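Local coordinates for protein Tni2 (Pseudomonas fluorescens, PDB 6B12) that probably acts as the immunity protein that binds and neutralises a type VI secretion NAD-degrading toxin, protecting the producing bacterium from its own effector, at residues S3-I8 against L54-V59. Numbering follows the deposited sequence.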
loop_
_atom_site.group_PDB
_atom_site.type_symbol
_atom_site.label_atom_id
_atom_site.label_comp_id
_atom_site.label_asym_id
_atom_site.label_seq_id
_atom_site.Cartn_x
_atom_site.Cartn_y
_atom_site.Cartn_z
ATOM N N SER C 3 -18.879 15.180 0.494
ATOM C CA SER C 3 -18.257 16.322 -0.158
ATOM C C SER C 3 -17.133 16.860 0.723
ATOM O O SER C 3 -17.093 16.605 1.926
ATOM C CB SER C 3 -19.270 17.461 -0.392
ATOM O OG SER C 3 -20.408 17.007 -1.131
ATOM N N ASP C 4 -16.248 17.655 0.116
ATOM C CA ASP C 4 -15.228 18.400 0.866
ATOM C C ASP C 4 -14.418 17.494 1.799
ATOM O O ASP C 4 -14.202 17.792 2.975
ATOM C CB ASP C 4 -15.872 19.544 1.652
ATOM C CG ASP C 4 -16.678 20.460 0.770
ATOM O OD1 ASP C 4 -16.158 20.844 -0.297
ATOM O OD2 ASP C 4 -17.834 20.761 1.131
ATOM N N PHE C 5 -13.969 16.374 1.255
ATOM C CA PHE C 5 -13.226 15.372 2.024
ATOM C C PHE C 5 -11.773 15.810 2.181
ATOM O O PHE C 5 -11.051 15.967 1.188
ATOM C CB PHE C 5 -13.310 14.039 1.306
ATOM C CG PHE C 5 -12.363 12.998 1.830
ATOM C CD1 PHE C 5 -12.586 12.414 3.055
ATOM C CD2 PHE C 5 -11.308 12.555 1.051
ATOM C CE1 PHE C 5 -11.719 11.413 3.544
ATOM C CE2 PHE C 5 -10.433 11.561 1.519
ATOM C CZ PHE C 5 -10.656 10.990 2.763
ATOM N N GLU C 6 -11.349 16.010 3.422
ATOM C CA GLU C 6 -10.026 16.546 3.721
ATOM C C GLU C 6 -9.354 15.655 4.747
ATOM O O GLU C 6 -10.001 15.162 5.674
ATOM C CB GLU C 6 -10.107 18.012 4.232
ATOM C CG GLU C 6 -10.456 18.933 3.096
ATOM C CD GLU C 6 -10.530 20.428 3.462
ATOM O OE1 GLU C 6 -10.768 20.772 4.633
ATOM O OE2 GLU C 6 -10.373 21.238 2.540
ATOM N N ARG C 7 -8.060 15.431 4.562
ATOM C CA ARG C 7 -7.262 14.660 5.502
ATOM C C ARG C 7 -6.243 15.602 6.124
ATOM O O ARG C 7 -5.562 16.332 5.408
ATOM C CB ARG C 7 -6.573 13.503 4.789
ATOM C CG ARG C 7 -7.518 12.357 4.492
ATOM C CD ARG C 7 -6.953 11.523 3.375
ATOM N NE ARG C 7 -7.071 12.221 2.099
ATOM C CZ ARG C 7 -6.264 12.040 1.057
ATOM N NH1 ARG C 7 -5.252 11.192 1.134
ATOM N NH2 ARG C 7 -6.478 12.699 -0.084
ATOM N N ILE C 8 -6.159 15.609 7.445
ATOM C CA ILE C 8 -5.342 16.587 8.152
ATOM C C ILE C 8 -4.155 15.838 8.750
ATOM O O ILE C 8 -4.329 14.903 9.538
ATOM C CB ILE C 8 -6.132 17.350 9.225
ATOM C CG1 ILE C 8 -7.307 18.148 8.592
ATOM C CG2 ILE C 8 -5.241 18.384 9.886
ATOM C CD1 ILE C 8 -8.594 17.383 8.595
ATOM N N LEU C 54 -4.277 7.381 10.640
ATOM C CA LEU C 54 -5.296 6.651 9.899
ATOM C C LEU C 54 -5.064 6.857 8.416
ATOM O O LEU C 54 -4.391 7.796 7.996
ATOM C CB LEU C 54 -6.708 7.100 10.293
ATOM C CG LEU C 54 -7.050 8.576 10.010
ATOM C CD1 LEU C 54 -7.740 8.765 8.654
ATOM C CD2 LEU C 54 -7.954 9.154 11.112
ATOM N N LEU C 55 -5.633 5.962 7.616
ATOM C CA LEU C 55 -5.591 6.080 6.169
ATOM C C LEU C 55 -7.039 6.046 5.730
ATOM O O LEU C 55 -7.747 5.091 6.055
ATOM C CB LEU C 55 -4.771 4.932 5.562
ATOM C CG LEU C 55 -4.371 4.943 4.097
ATOM C CD1 LEU C 55 -3.481 6.162 3.744
ATOM C CD2 LEU C 55 -3.633 3.646 3.806
ATOM N N ALA C 56 -7.488 7.092 5.025
ATOM C CA ALA C 56 -8.908 7.219 4.688
ATOM C C ALA C 56 -9.072 7.445 3.199
ATOM O O ALA C 56 -8.317 8.220 2.598
ATOM C CB ALA C 56 -9.571 8.402 5.436
ATOM N N ILE C 57 -10.065 6.774 2.606
ATOM C CA ILE C 57 -10.460 7.041 1.228
ATOM C C ILE C 57 -11.970 7.197 1.188
ATOM O O ILE C 57 -12.697 6.691 2.047
ATOM C CB ILE C 57 -10.024 5.936 0.230
ATOM C CG1 ILE C 57 -10.578 4.576 0.669
ATOM C CG2 ILE C 57 -8.487 5.905 0.090
ATOM C CD1 ILE C 57 -10.653 3.551 -0.456
ATOM N N VAL C 58 -12.441 7.938 0.208
ATOM C CA VAL C 58 -13.868 7.956 -0.090
ATOM C C VAL C 58 -14.136 6.853 -1.108
ATOM O O VAL C 58 -13.509 6.814 -2.169
ATOM C CB VAL C 58 -14.309 9.327 -0.617
ATOM C CG1 VAL C 58 -15.766 9.272 -1.054
ATOM C CG2 VAL C 58 -14.095 10.423 0.471
ATOM N N VAL C 59 -15.027 5.931 -0.766
ATOM C CA VAL C 59 -15.401 4.870 -1.709
ATOM C C VAL C 59 -16.041 5.522 -2.928
ATOM O O VAL C 59 -16.700 6.569 -2.785
ATOM C CB VAL C 59 -16.357 3.884 -1.017
ATOM C CG1 VAL C 59 -16.796 2.742 -1.945
ATOM C CG2 VAL C 59 -15.688 3.327 0.279
#
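Phe5 lies against Val58 and Ala56 where an edge strand of one antiparallel β-sheet packs through its side chains on a strand of the N-terminal antiparallel sheet. Strand 5-8 belongs to the N-terminal sheet, and strand 54-58 is an outermost strand of the next one. The two strands run antiparallel (168°) with their axes 8.7 Å apart at closest approach; no hydrogen bond joins them, and the contact is made by side chains, with the Ala56 carbonyl oxygen taking part.

The apolar part centres on the Phe5 ring. With CG anti to the backbone N (chi1 168°), the ring reaches across to the second sheet and takes a CH-pi contact: Val58 CG2 stands over one face, 3.5 Å from the ring centroid and 18° off the normal. The methyl is displaced toward the rim at the root of the ring, only 3.4 Å from Phe5 CG. At the far end, Phe5 CZ lies 3.9 Å from the methyl carbon Ala56 CB. Leu65 of strand 64-70 also packs on Phe5, and Glu17 touches both Phe5 and Val58.

Arg7 adds a van der Waals contact at the side of the Phe5 cluster. Its NH1 hydrogen-bonds a polar side chain on the chain of another protein, which puts this edge of the packing at a protein-protein interface. Within the contact it is the aliphatic stem that counts: Arg7 CD sits 3.7 Å from Ala56 O, the same carbonyl oxygen that lies in the plane of the Phe5 ring, 3.6 Å from CZ at its edge.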